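Local coordinates for 16S rRNA (guanine(1405)-N(7))-methyltransferase (Klebsiella pneumoniae, PDB 6PI9), which probably methylates N7 of guanosine 1405 in 16S rRNA, with S-adenosyl-L-methionine as methyl donor, and so confers resistance to various aminoglycosides, at residues Val211-Arg216 against Leu253-Glu258; Glu171-Glu176 against Ala198-Ser203; Arg29-Leu34 against Lys46-His51; Arg74-Asp79 against Ala154-Trp159. All blocks are in the same frame, centred on the assembly; numbering follows the deposited sequence. Where two conformers were deposited one is given.

Overall arrangement
The four contacts hold different elements of a Rossmann-like methyltransferase. Contact 1 is the most regular, a buried antiparallel strand pair tied by backbone hydrogen bonds. Contact 2, partly buried, joins a loop to the helix that leads into the first strand of contact 1, and the two touch where Leu201 packs on Val211; it depends on apolar packing and one bridging water. Contact 3 is a buried crossing of two N-terminal helices, with apolar bumps inside and a charged, watered margin near the second subunit. Contact 4, a surface contact on the opposite side of the chain's centre from contact 3, relies on a cation-pi pair and hydrogen bonds of an asparagine side-chain amide, one weak.

Contact 1. Residues Val211-Arg216 against Leu253-Glu258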
loop_
_atom_site.group_PDB
_atom_site.type_symbol
_atom_site.label_atom_id
_atom_site.label_comp_id
_atom_site.label_asym_id
_atom_site.label_seq_id
_atom_site.Cartn_x
_atom_site.Cartn_y
_atom_site.Cartn_z
ATOM N N VAL A 211 -17.499 10.115 3.405
ATOM C CA VAL A 211 -16.179 9.832 3.988
ATOM C C VAL A 211 -16.010 8.330 3.997
ATOM O O VAL A 211 -16.915 7.622 4.453
ATOM C CB VAL A 211 -16.070 10.375 5.430
ATOM C CG1 VAL A 211 -14.708 9.970 6.091
ATOM C CG2 VAL A 211 -16.345 11.914 5.481
ATOM N N THR A 212 -14.922 7.817 3.420
ATOM C CA THR A 212 -14.800 6.369 3.363
ATOM C C THR A 212 -13.444 5.883 3.848
ATOM O O THR A 212 -12.437 6.600 3.829
ATOM C CB THR A 212 -15.023 5.796 1.968
ATOM O OG1 THR A 212 -13.836 6.012 1.196
ATOM C CG2 THR A 212 -16.232 6.452 1.322
ATOM N N PHE A 213 -13.421 4.593 4.219
ATOM C CA PHE A 213 -12.180 3.993 4.722
ATOM C C PHE A 213 -11.999 2.626 4.078
ATOM O O PHE A 213 -12.974 1.924 3.840
ATOM C CB PHE A 213 -12.247 3.771 6.260
ATOM C CG PHE A 213 -12.423 5.047 7.030
ATOM C CD1 PHE A 213 -11.303 5.746 7.479
ATOM C CD2 PHE A 213 -13.708 5.555 7.299
ATOM C CE1 PHE A 213 -11.464 6.958 8.203
ATOM C CE2 PHE A 213 -13.888 6.772 8.008
ATOM C CZ PHE A 213 -12.749 7.478 8.471
ATOM N N PRO A 214 -10.771 2.223 3.815
ATOM C CA PRO A 214 -10.565 0.863 3.312
ATOM C C PRO A 214 -10.726 -0.138 4.448
ATOM O O PRO A 214 -10.288 0.097 5.576
ATOM C CB PRO A 214 -9.128 0.889 2.784
ATOM C CG PRO A 214 -8.441 1.985 3.666
ATOM C CD PRO A 214 -9.524 2.986 4.034
ATOM N N THR A 215 -11.397 -1.226 4.170
ATOM C CA THR A 215 -11.436 -2.335 5.114
ATOM C C THR A 215 -10.470 -3.349 4.525
ATOM O O THR A 215 -10.796 -4.049 3.561
ATOM C CB THR A 215 -12.839 -2.909 5.285
ATOM O OG1 THR A 215 -13.121 -3.776 4.177
ATOM C CG2 THR A 215 -13.897 -1.797 5.360
ATOM N N ARG A 216 -9.267 -3.409 5.081
ATOM C CA ARG A 216 -8.221 -4.193 4.443
ATOM C C ARG A 216 -8.386 -5.694 4.682
ATOM O O ARG A 216 -7.395 -6.401 4.897
ATOM C CB ARG A 216 -6.860 -3.686 4.919
ATOM C CG ARG A 216 -6.233 -2.711 3.928
ATOM C CD ARG A 216 -5.038 -1.991 4.503
ATOM N NE ARG A 216 -5.095 -0.550 4.266
ATOM C CZ ARG A 216 -5.527 0.340 5.152
ATOM N NH1 ARG A 216 -5.963 -0.061 6.338
ATOM N NH2 ARG A 216 -5.524 1.632 4.848
ATOM N N LEU A 253 -15.610 1.077 3.764
ATOM C CA LEU A 253 -16.575 1.541 4.765
ATOM C C LEU A 253 -16.975 2.972 4.434
ATOM O O LEU A 253 -16.106 3.854 4.398
ATOM C CB LEU A 253 -15.945 1.498 6.157
ATOM C CG LEU A 253 -16.690 2.211 7.323
ATOM C CD1 LEU A 253 -18.053 1.580 7.614
ATOM C CD2 LEU A 253 -15.742 2.175 8.538
ATOM N N VAL A 254 -18.276 3.209 4.230
ATOM C CA VAL A 254 -18.776 4.481 3.693
ATOM C C VAL A 254 -19.663 5.142 4.748
ATOM O O VAL A 254 -20.542 4.501 5.291
ATOM C CB VAL A 254 -19.601 4.278 2.401
ATOM C CG1 VAL A 254 -20.077 5.679 1.837
ATOM C CG2 VAL A 254 -18.814 3.485 1.347
ATOM N N TYR A 255 -19.423 6.424 5.011
ATOM C CA TYR A 255 -20.228 7.264 5.896
ATOM C C TYR A 255 -20.857 8.395 5.092
ATOM O O TYR A 255 -20.155 9.097 4.360
ATOM C CB TYR A 255 -19.361 7.948 6.956
ATOM C CG TYR A 255 -18.919 7.022 8.064
ATOM C CD1 TYR A 255 -19.691 6.842 9.194
ATOM C CD2 TYR A 255 -17.708 6.341 7.975
ATOM C CE1 TYR A 255 -19.254 5.981 10.226
ATOM C CE2 TYR A 255 -17.294 5.486 8.991
ATOM C CZ TYR A 255 -18.048 5.320 10.081
ATOM O OH TYR A 255 -17.602 4.473 11.093
ATOM N N LEU A 256 -22.161 8.603 5.264
ATOM C CA LEU A 256 -22.834 9.777 4.712
ATOM C C LEU A 256 -23.017 10.762 5.861
ATOM O O LEU A 256 -23.656 10.430 6.866
ATOM C CB LEU A 256 -24.190 9.370 4.112
ATOM C CG LEU A 256 -24.169 8.219 3.089
ATOM C CD1 LEU A 256 -25.592 7.946 2.504
ATOM C CD2 LEU A 256 -23.154 8.496 1.974
ATOM N N VAL A 257 -22.487 11.956 5.711
ATOM C CA VAL A 257 -22.298 12.879 6.816
ATOM C C VAL A 257 -22.981 14.187 6.468
ATOM O O VAL A 257 -22.794 14.715 5.368
ATOM C CB VAL A 257 -20.804 13.104 7.074
ATOM C CG1 VAL A 257 -20.584 14.135 8.163
ATOM C CG2 VAL A 257 -20.141 11.762 7.384
ATOM N N GLU A 258 -23.704 14.740 7.431
ATOM C CA GLU A 258 -24.517 15.925 7.202
ATOM C C GLU A 258 -24.116 17.026 8.164
ATOM O O GLU A 258 -23.747 16.769 9.316
ATOM C CB GLU A 258 -25.983 15.593 7.366
ATOM C CG GLU A 258 -26.852 16.239 6.373
ATOM C CD GLU A 258 -28.284 15.796 6.539
ATOM O OE1 GLU A 258 -28.628 15.294 7.642
ATOM O OE2 GLU A 258 -29.049 15.973 5.573
#
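The Phe213 and Tyr255 rings meet obliquely: CD2 of Tyr255 lies in the Phe213 ring plane at its edge, and the two CE2 atoms, of Phe213 and Tyr255, are 3.8 Å apart. The Tyr255 ring in turn has Val211 O in its plane, at the edge near CD2. Both rings leave the backbone with CG anti to the carbonyl carbon (chi1 -61° for Phe213, -75° for Tyr255), which brings them together on one face of the sheet under helix 225-236, where Phe233 meets both.

This is the class I methyltransferase sheet at the point where strand 208-214, parallel to its inner neighbour, receives the antiparallel strand 252-259. On the same face as the rings, Leu253 CD2 lies 4.1 Å from Phe213 CD2, while Val211 CG2 reaches Val257 CG2 at 4.2 Å. The other face carries Thr212 and Val254 side by side, their CG2 methyls 3.9 Å apart. Thr212 OG1 turns elsewhere, bonding Glu252 and Lys184 N, and its side chain is about 5 Å from the bound S-adenosyl-L-homocysteine. Two hydrogen-bonded pairs, Val211-Tyr255 and Phe213-Leu253, flank the non-hydrogen-bonded pair Thr212-Val254; in Phe213-Leu253, Leu253 N donates a hydrogen bond to Phe213 O at 2.8 Å.

Contact 2. Residues Glu171-Glu176 against Ala198-Ser203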
loop_
_atom_site.group_PDB
_atom_site.type_symbol
_atom_site.label_atom_id
_atom_site.label_comp_id
_atom_site.label_asym_id
_atom_site.label_seq_id
_atom_site.Cartn_x
_atom_site.Cartn_y
_atom_site.Cartn_z
ATOM N N GLU A 171 -3.614 23.414 2.366
ATOM C CA GLU A 171 -4.763 24.162 1.863
ATOM C C GLU A 171 -6.038 23.494 2.366
ATOM O O GLU A 171 -6.153 22.278 2.280
ATOM C CB GLU A 171 -4.744 24.190 0.321
ATOM C CG GLU A 171 -5.933 24.885 -0.293
ATOM C CD GLU A 171 -6.067 24.720 -1.826
ATOM O OE1 GLU A 171 -5.141 24.244 -2.535
ATOM O OE2 GLU A 171 -7.127 25.118 -2.325
ATOM N N ILE A 172 -6.977 24.272 2.874
ATOM C CA ILE A 172 -8.341 23.778 3.114
ATOM C C ILE A 172 -9.175 24.280 1.967
ATOM O O ILE A 172 -9.282 25.522 1.783
ATOM C CB ILE A 172 -8.856 24.247 4.483
ATOM C CG1 ILE A 172 -8.253 23.337 5.566
ATOM C CG2 ILE A 172 -10.378 24.188 4.537
ATOM C CD1 ILE A 172 -8.766 23.633 6.952
ATOM N N PRO A 173 -9.645 23.424 1.047
ATOM C CA PRO A 173 -10.324 23.906 -0.165
ATOM C C PRO A 173 -11.436 24.866 0.174
ATOM O O PRO A 173 -12.273 24.582 1.050
ATOM C CB PRO A 173 -10.876 22.640 -0.808
ATOM C CG PRO A 173 -9.861 21.535 -0.340
ATOM C CD PRO A 173 -9.451 21.948 1.046
ATOM N N ALA A 174 -11.447 26.005 -0.534
ATOM C CA ALA A 174 -12.390 27.085 -0.275
ATOM C C ALA A 174 -13.612 27.056 -1.196
ATOM O O ALA A 174 -14.489 27.921 -1.067
ATOM C CB ALA A 174 -11.675 28.431 -0.391
ATOM N N GLU A 175 -13.709 26.081 -2.097
ATOM C CA GLU A 175 -14.805 26.056 -3.050
ATOM C C GLU A 175 -16.128 25.794 -2.336
ATOM O O GLU A 175 -16.171 25.150 -1.277
ATOM C CB GLU A 175 -14.565 24.987 -4.118
ATOM C CG GLU A 175 -13.388 25.341 -5.036
ATOM C CD GLU A 175 -12.055 24.782 -4.547
ATOM O OE1 GLU A 175 -11.090 24.790 -5.346
ATOM O OE2 GLU A 175 -11.979 24.322 -3.378
ATOM N N GLU A 176 -17.203 26.329 -2.922
ATOM C CA GLU A 176 -18.574 25.997 -2.555
ATOM C C GLU A 176 -19.020 24.756 -3.299
ATOM O O GLU A 176 -18.831 24.658 -4.513
ATOM C CB GLU A 176 -19.527 27.115 -2.951
ATOM C CG GLU A 176 -19.233 28.393 -2.319
ATOM C CD GLU A 176 -20.449 29.045 -1.709
ATOM O OE1 GLU A 176 -20.310 29.511 -0.564
ATOM O OE2 GLU A 176 -21.512 29.150 -2.380
ATOM N N ALA A 198 -9.771 16.280 11.371
ATOM C CA ALA A 198 -10.836 17.053 12.007
ATOM C C ALA A 198 -10.836 18.499 11.525
ATOM O O ALA A 198 -11.900 19.141 11.441
ATOM C CB ALA A 198 -10.666 16.982 13.539
ATOM N N GLU A 199 -9.658 19.054 11.234
ATOM C CA GLU A 199 -9.618 20.452 10.802
ATOM C C GLU A 199 -10.228 20.584 9.405
ATOM O O GLU A 199 -10.979 21.523 9.127
ATOM C CB GLU A 199 -8.174 20.928 10.823
ATOM C CG GLU A 199 -7.989 22.342 10.462
ATOM C CD GLU A 199 -6.548 22.781 10.687
ATOM O OE1 GLU A 199 -6.342 24.025 10.686
ATOM O OE2 GLU A 199 -5.633 21.886 10.857
ATOM N N LEU A 200 -9.938 19.619 8.533
ATOM C CA LEU A 200 -10.509 19.607 7.197
ATOM C C LEU A 200 -12.024 19.427 7.237
ATOM O O LEU A 200 -12.760 20.179 6.594
ATOM C CB LEU A 200 -9.855 18.501 6.375
ATOM C CG LEU A 200 -10.367 18.267 4.952
ATOM C CD1 LEU A 200 -10.165 19.550 4.140
ATOM C CD2 LEU A 200 -9.564 17.086 4.279
ATOM N N LEU A 201 -12.512 18.417 7.973
ATOM C CA LEU A 201 -13.962 18.196 8.037
ATOM C C LEU A 201 -14.701 19.426 8.552
ATOM O O LEU A 201 -15.775 19.781 8.040
ATOM C CB LEU A 201 -14.249 16.984 8.939
ATOM C CG LEU A 201 -13.800 15.605 8.460
ATOM C CD1 LEU A 201 -13.801 14.657 9.639
ATOM C CD2 LEU A 201 -14.705 15.011 7.360
ATOM N N ALA A 202 -14.160 20.091 9.579
ATOM C CA ALA A 202 -14.870 21.224 10.178
ATOM C C ALA A 202 -14.909 22.462 9.281
ATOM O O ALA A 202 -15.723 23.364 9.529
ATOM C CB ALA A 202 -14.232 21.602 11.518
ATOM N N SER A 203 -14.056 22.544 8.264
ATOM C CA SER A 203 -13.914 23.771 7.484
ATOM C C SER A 203 -14.435 23.689 6.052
ATOM O O SER A 203 -14.592 24.751 5.408
ATOM C CB SER A 203 -12.437 24.201 7.429
ATOM O OG SER A 203 -11.927 24.517 8.716
HETATM O O HOH W 1 -13.140 26.638 3.454
#
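In the Rossmann-like domain, helix 196-203 belongs to the beta-alpha-beta crossover from strand 179-183 to strand 208-214, and here it is met by the loop that runs from strand 162-165 to strand 179-183. Ile172 makes most of the contact. Its CG1 stands beside the backbone N, anti to the carbonyl carbon (chi1 -79°), and the chain is extended from there, which carries CD1 to the helix surface between Glu199 and Ser203, one turn apart. CD1 of Ile172 lies 3.8 Å from Glu199 CG and 3.7 Å from Ser203 CB, and the other branch, Ile172 CG2, closes on Ser203 CB at 3.6 Å.

Deeper in, Pro173 and Leu200 cross at about a right angle, with Pro173 CD 4.0 Å from Leu200 CD1. Pro173 also touches Leu168, which binds S-adenosyl-L-homocysteine, and Leu200 rests on Leu189 of helix 186-192, so this apolar patch lies behind the cofactor pocket.

No direct hydrogen bond crosses between the two segments. The Ser203 hydroxyl is turned back to its own helix, where OG donates to Glu199 O at 3.2 Å, and the Glu199 carboxylate pairs with Arg196. Between the two segments one water makes the bridge, donating to Pro173 O at 3.3 Å and to Ser203 O at 3.1 Å.

Contact 3. Residues Arg29-Leu34 against Lys46-His51; sequences RVFMEL and KAARTH
Val30 and Leu34, one turn apart, form the ridge of helix 24-34 that meets Ala47, Ala48 and His51 on helix 41-57. This is a helix-helix packing in the N-terminal helical part of the protein: the axes of the two short segments cross at 132° and approach to 9.0 Å, with alanines facing the ridge. Ala48 is the small bump, and its CB fills the hollow between Val30, Phe31 and Leu34. It sits 4.1 Å from Val30 CG1 and 4.0 Å from Leu34 CD1, and touches the Phe31 ring at its edge, near the ring plane, while helix 4-14 packs on Phe31.

Leu34 answers with a bump of its own. Its CD1 presses against the backbone of the other helix, 3.6 Å from Ala48 CA, in the shallow dip between Ala47 and His51. Val30 and His51 come from opposite directions and meet over the imidazole face. His51 has two conformers; in one of them Val30 CG1 makes a CH-pi contact 3.7 Å from the ring centroid, 17° off the normal, and Val30 CG2 leans toward CE1.

Polar groups gather along one margin. Arg29 forms a salt bridge with Asp167, which binds S-adenosyl-L-homocysteine. In that same conformer His51 NE2 makes a weak hydrogen bond to Leu218 O of the second subunit and lies 3.2 Å from a water that is 2.6 Å from Glu33 OE1. A salt bridge holds Glu33: its OE2, 3.3 Å from Arg29 NH1, lies in the guanidinium plane, while NH1 comes to it from above the carboxylate plane.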
loop_
_atom_site.group_PDB
_atom_site.type_symbol
_atom_site.label_atom_id
_atom_site.label_comp_id
_atom_site.label_asym_id
_atom_site.label_seq_id
_atom_site.Cartn_x
_atom_site.Cartn_y
_atom_site.Cartn_z
ATOM N N ARG A 29 8.067 19.945 0.857
ATOM C CA ARG A 29 7.531 19.957 2.226
ATOM C C ARG A 29 7.853 18.660 2.969
ATOM O O ARG A 29 8.332 18.680 4.124
ATOM C CB ARG A 29 6.000 20.187 2.199
ATOM C CG ARG A 29 5.369 20.155 3.581
ATOM C CD ARG A 29 3.812 20.246 3.582
ATOM N NE ARG A 29 3.138 19.275 2.707
ATOM C CZ ARG A 29 2.946 17.981 2.999
ATOM N NH1 ARG A 29 3.358 17.491 4.172
ATOM N NH2 ARG A 29 2.303 17.188 2.136
ATOM N N VAL A 30 7.622 17.516 2.320
ATOM C CA VAL A 30 7.902 16.228 2.977
ATOM C C VAL A 30 9.378 16.124 3.304
ATOM O O VAL A 30 9.789 15.707 4.408
ATOM C CB VAL A 30 7.429 15.083 2.059
ATOM C CG1 VAL A 30 7.995 13.714 2.462
ATOM C CG2 VAL A 30 5.895 15.031 2.078
ATOM N N PHE A 31 10.220 16.504 2.350
ATOM C CA PHE A 31 11.646 16.362 2.627
ATOM C C PHE A 31 12.080 17.288 3.767
ATOM O O PHE A 31 12.904 16.903 4.619
ATOM C CB PHE A 31 12.423 16.624 1.330
ATOM C CG PHE A 31 13.937 16.574 1.499
ATOM C CD1 PHE A 31 14.627 15.354 1.517
ATOM C CD2 PHE A 31 14.640 17.740 1.690
ATOM C CE1 PHE A 31 16.001 15.323 1.680
ATOM C CE2 PHE A 31 16.013 17.719 1.874
ATOM C CZ PHE A 31 16.694 16.521 1.846
ATOM N N MET A 32 11.603 18.533 3.773
ATOM C CA MET A 32 12.037 19.450 4.832
ATOM C C MET A 32 11.505 19.045 6.215
ATOM O O MET A 32 12.145 19.339 7.240
ATOM C CB MET A 32 11.588 20.883 4.500
ATOM C CG MET A 32 12.258 21.465 3.278
ATOM S SD MET A 32 14.055 21.398 3.264
ATOM C CE MET A 32 14.455 22.532 4.604
ATOM N N GLU A 33 10.340 18.392 6.276
ATOM C CA GLU A 33 9.873 17.862 7.553
ATOM C C GLU A 33 10.793 16.752 8.060
ATOM O O GLU A 33 11.013 16.615 9.277
ATOM C CB GLU A 33 8.444 17.333 7.403
ATOM C CG GLU A 33 7.428 18.420 7.234
ATOM C CD GLU A 33 6.017 17.889 6.961
ATOM O OE1 GLU A 33 5.850 16.648 6.998
ATOM O OE2 GLU A 33 5.097 18.710 6.688
ATOM N N LEU A 34 11.391 15.984 7.150
ATOM C CA LEU A 34 12.217 14.843 7.567
ATOM C C LEU A 34 13.673 15.212 7.750
ATOM O O LEU A 34 14.397 14.572 8.560
ATOM C CB LEU A 34 12.104 13.715 6.533
ATOM C CG LEU A 34 10.675 13.131 6.492
ATOM C CD1 LEU A 34 10.460 12.291 5.230
ATOM C CD2 LEU A 34 10.420 12.297 7.739
ATOM N N LYS A 46 15.929 9.036 1.352
ATOM C CA LYS A 46 15.270 7.733 1.359
ATOM C C LYS A 46 13.976 7.780 2.174
ATOM O O LYS A 46 12.941 7.224 1.758
ATOM C CB LYS A 46 16.207 6.659 1.937
ATOM C CG LYS A 46 17.497 6.443 1.143
ATOM C CD LYS A 46 18.563 5.528 1.870
ATOM C CE LYS A 46 19.855 5.509 1.035
ATOM N NZ LYS A 46 21.056 4.855 1.669
ATOM N N ALA A 47 14.010 8.436 3.342
ATOM C CA ALA A 47 12.781 8.529 4.154
ATOM C C ALA A 47 11.693 9.286 3.405
ATOM O O ALA A 47 10.503 8.955 3.501
ATOM C CB ALA A 47 13.067 9.203 5.499
ATOM N N ALA A 48 12.072 10.299 2.640
ATOM C CA ALA A 48 11.062 11.078 1.924
ATOM C C ALA A 48 10.499 10.272 0.774
ATOM O O ALA A 48 9.302 10.343 0.472
ATOM C CB ALA A 48 11.679 12.374 1.381
ATOM N N ARG A 49 11.358 9.516 0.096
ATOM C CA ARG A 49 10.872 8.651 -0.961
ATOM C C ARG A 49 9.861 7.664 -0.396
ATOM O O ARG A 49 8.787 7.453 -0.971
ATOM C CB ARG A 49 12.063 7.947 -1.620
ATOM C CG ARG A 49 11.684 7.193 -2.851
ATOM C CD ARG A 49 12.872 7.045 -3.783
ATOM N NE ARG A 49 14.165 7.011 -3.106
ATOM C CZ ARG A 49 15.176 7.855 -3.344
ATOM N NH1 ARG A 49 15.050 8.816 -4.263
ATOM N NH2 ARG A 49 16.332 7.715 -2.676
ATOM N N THR A 50 10.183 7.046 0.747
ATOM C CA THR A 50 9.220 6.106 1.338
ATOM C C THR A 50 7.900 6.791 1.685
ATOM O O THR A 50 6.823 6.286 1.350
ATOM C CB THR A 50 9.826 5.459 2.576
ATOM O OG1 THR A 50 10.933 4.671 2.145
ATOM C CG2 THR A 50 8.802 4.510 3.180
ATOM N N HIS A 51 7.968 7.936 2.371
ATOM C CA HIS A 51 6.781 8.742 2.720
ATOM C C HIS A 51 5.945 9.053 1.482
ATOM O O HIS A 51 4.724 8.821 1.446
ATOM C CB HIS A 51 7.251 10.047 3.407
ATOM C CG HIS A 51 6.160 10.981 3.879
ATOM N ND1 HIS A 51 5.162 11.457 3.054
ATOM C CD2 HIS A 51 5.995 11.626 5.067
ATOM C CE1 HIS A 51 4.392 12.299 3.722
ATOM N NE2 HIS A 51 4.881 12.434 4.943
HETATM O O HOH W 2 3.826 15.149 6.381
#

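Contact 4. Residues Arg74-Asp79 against Ala154-Trp159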
loop_
_atom_site.group_PDB
_atom_site.type_symbol
_atom_site.label_atom_id
_atom_site.label_comp_id
_atom_site.label_asym_id
_atom_site.label_seq_id
_atom_site.Cartn_x
_atom_site.Cartn_y
_atom_site.Cartn_z
ATOM N N ARG A 74 -9.306 5.289 -26.197
ATOM C CA ARG A 74 -10.140 4.311 -26.874
ATOM C C ARG A 74 -11.560 4.293 -26.331
ATOM O O ARG A 74 -12.467 3.816 -27.020
ATOM C CB ARG A 74 -9.509 2.933 -26.745
ATOM C CG ARG A 74 -8.026 2.938 -27.005
ATOM C CD ARG A 74 -7.430 1.612 -26.645
ATOM N NE ARG A 74 -7.449 0.716 -27.792
ATOM C CZ ARG A 74 -6.395 0.026 -28.206
ATOM N NH1 ARG A 74 -5.244 0.134 -27.553
ATOM N NH2 ARG A 74 -6.484 -0.774 -29.265
ATOM N N TRP A 75 -11.772 4.801 -25.115
ATOM C CA TRP A 75 -13.119 4.830 -24.557
ATOM C C TRP A 75 -13.946 5.955 -25.165
ATOM O O TRP A 75 -15.148 5.784 -25.409
ATOM C CB TRP A 75 -13.065 4.961 -23.031
ATOM C CG TRP A 75 -14.421 5.030 -22.414
ATOM C CD1 TRP A 75 -15.409 4.099 -22.515
ATOM C CD2 TRP A 75 -14.945 6.089 -21.607
ATOM N NE1 TRP A 75 -16.517 4.511 -21.819
ATOM C CE2 TRP A 75 -16.258 5.729 -21.249
ATOM C CE3 TRP A 75 -14.430 7.306 -21.145
ATOM C CZ2 TRP A 75 -17.068 6.544 -20.458
ATOM C CZ3 TRP A 75 -15.234 8.114 -20.362
ATOM C CH2 TRP A 75 -16.538 7.730 -20.028
ATOM N N ASN A 76 -13.333 7.112 -25.429
ATOM C CA ASN A 76 -14.095 8.168 -26.082
ATOM C C ASN A 76 -14.460 7.806 -27.519
ATOM O O ASN A 76 -15.319 8.465 -28.109
ATOM C CB ASN A 76 -13.340 9.499 -26.047
ATOM C CG ASN A 76 -14.244 10.685 -26.378
ATOM O OD1 ASN A 76 -15.453 10.632 -26.145
ATOM N ND2 ASN A 76 -13.668 11.749 -26.942
ATOM N N GLU A 77 -13.841 6.765 -28.089
ATOM C CA GLU A 77 -14.333 6.229 -29.356
ATOM C C GLU A 77 -15.737 5.662 -29.198
ATOM O O GLU A 77 -16.532 5.673 -30.145
ATOM C CB GLU A 77 -13.396 5.143 -29.887
ATOM C CG GLU A 77 -11.905 5.362 -29.666
ATOM C CD GLU A 77 -11.335 6.638 -30.269
ATOM O OE1 GLU A 77 -12.092 7.497 -30.768
ATOM O OE2 GLU A 77 -10.096 6.781 -30.236
ATOM N N GLY A 78 -16.055 5.159 -28.009
ATOM C CA GLY A 78 -17.363 4.592 -27.762
ATOM C C GLY A 78 -17.512 3.187 -28.281
ATOM O O GLY A 78 -18.635 2.739 -28.536
ATOM N N ASP A 79 -16.400 2.481 -28.456
ATOM C CA ASP A 79 -16.395 1.142 -29.024
ATOM C C ASP A 79 -15.778 0.211 -28.002
ATOM O O ASP A 79 -16.320 -0.849 -27.666
ATOM C CB ASP A 79 -15.555 1.093 -30.304
ATOM C CG ASP A 79 -16.238 1.729 -31.483
ATOM O OD1 ASP A 79 -17.462 1.965 -31.423
ATOM O OD2 ASP A 79 -15.528 2.027 -32.463
ATOM N N ALA A 154 -12.382 14.598 -19.207
ATOM C CA ALA A 154 -13.591 15.405 -19.053
ATOM C C ALA A 154 -13.832 16.302 -20.263
ATOM O O ALA A 154 -14.956 16.374 -20.766
ATOM C CB ALA A 154 -13.504 16.233 -17.774
ATOM N N ARG A 155 -12.799 17.017 -20.737
ATOM C CA ARG A 155 -12.994 17.871 -21.903
ATOM C C ARG A 155 -13.378 17.063 -23.141
ATOM O O ARG A 155 -14.186 17.529 -23.955
ATOM C CB ARG A 155 -11.739 18.707 -22.175
ATOM C CG ARG A 155 -11.399 19.733 -21.096
ATOM C CD ARG A 155 -10.330 20.673 -21.637
ATOM N NE ARG A 155 -9.509 21.267 -20.582
ATOM C CZ ARG A 155 -8.428 20.681 -20.063
ATOM N NH1 ARG A 155 -8.074 19.456 -20.434
ATOM N NH2 ARG A 155 -7.733 21.290 -19.129
ATOM N N ALA A 156 -12.825 15.853 -23.293
ATOM C CA ALA A 156 -13.174 15.003 -24.431
ATOM C C ALA A 156 -14.593 14.454 -24.345
ATOM O O ALA A 156 -15.190 14.151 -25.384
ATOM C CB ALA A 156 -12.193 13.834 -24.543
ATOM N N ARG A 157 -15.138 14.295 -23.142
ATOM C CA ARG A 157 -16.476 13.745 -22.975
ATOM C C ARG A 157 -17.533 14.833 -22.844
ATOM O O ARG A 157 -18.728 14.514 -22.791
ATOM C CB ARG A 157 -16.527 12.817 -21.749
ATOM C CG ARG A 157 -15.639 11.575 -21.826
ATOM C CD ARG A 157 -16.156 10.574 -22.816
ATOM N NE ARG A 157 -17.447 10.013 -22.422
ATOM C CZ ARG A 157 -18.227 9.343 -23.268
ATOM N NH1 ARG A 157 -17.839 9.186 -24.534
ATOM N NH2 ARG A 157 -19.400 8.865 -22.871
ATOM N N GLY A 158 -17.124 16.105 -22.790
ATOM C CA GLY A 158 -18.066 17.198 -22.612
ATOM C C GLY A 158 -18.568 17.390 -21.200
ATOM O O GLY A 158 -19.628 17.997 -21.010
ATOM N N TRP A 159 -17.839 16.887 -20.199
ATOM C CA TRP A 159 -18.205 17.053 -18.795
ATOM C C TRP A 159 -17.798 18.434 -18.285
ATOM O O TRP A 159 -16.863 19.065 -18.794
ATOM C CB TRP A 159 -17.538 15.982 -17.929
ATOM C CG TRP A 159 -17.867 14.570 -18.336
ATOM C CD1 TRP A 159 -18.911 14.159 -19.152
ATOM C CD2 TRP A 159 -17.170 13.380 -17.950
ATOM N NE1 TRP A 159 -18.892 12.792 -19.280
ATOM C CE2 TRP A 159 -17.839 12.287 -18.557
ATOM C CE3 TRP A 159 -16.045 13.129 -17.156
ATOM C CZ2 TRP A 159 -17.419 10.960 -18.379
ATOM C CZ3 TRP A 159 -15.638 11.813 -16.973
ATOM C CH2 TRP A 159 -16.319 10.745 -17.590
#
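Two helix ends meet here, with the CA atoms of Asn76 and Arg157 6.8 Å apart: a type I turn from Trp75 to Gly78 at the close of helix 63-75, and the C-terminus of helix 144-157, where Gly158 leaves the helix with positive phi (78°).

Arg157 carries most of the side-chain contact. Bent at chi2 and chi3, it folds over the Trp75 indole, its CZ 4.2 Å from the centroid of the six-membered ring of Trp75. This is a cation-pi contact over the face, with the ring and guanidinium planes 41° apart and Arg157 NE 3.4 Å from Trp75 CH2. The guanidinium is also held at its edge: Arg157 NH1 donates to Asn76 OD1 at 3.2 Å, with the acceptor near the guanidinium plane and an N-H...O angle of 160°. The other end of the same amide, Asn76 ND2, makes a weak bond to Ala156 O. At the rim of the Trp75 indole, in its plane, stands Trp159 CZ2, 3.7 Å from Trp75 CH2.

Trp159 N reaches back to Ala154 O at 3.0 Å, and with the weak Gly158 N to Arg155 O bond this makes a Schellman motif, which caps the C-terminus of the helix linking strands 137-141 and 162-165 in the Rossmann-like fold.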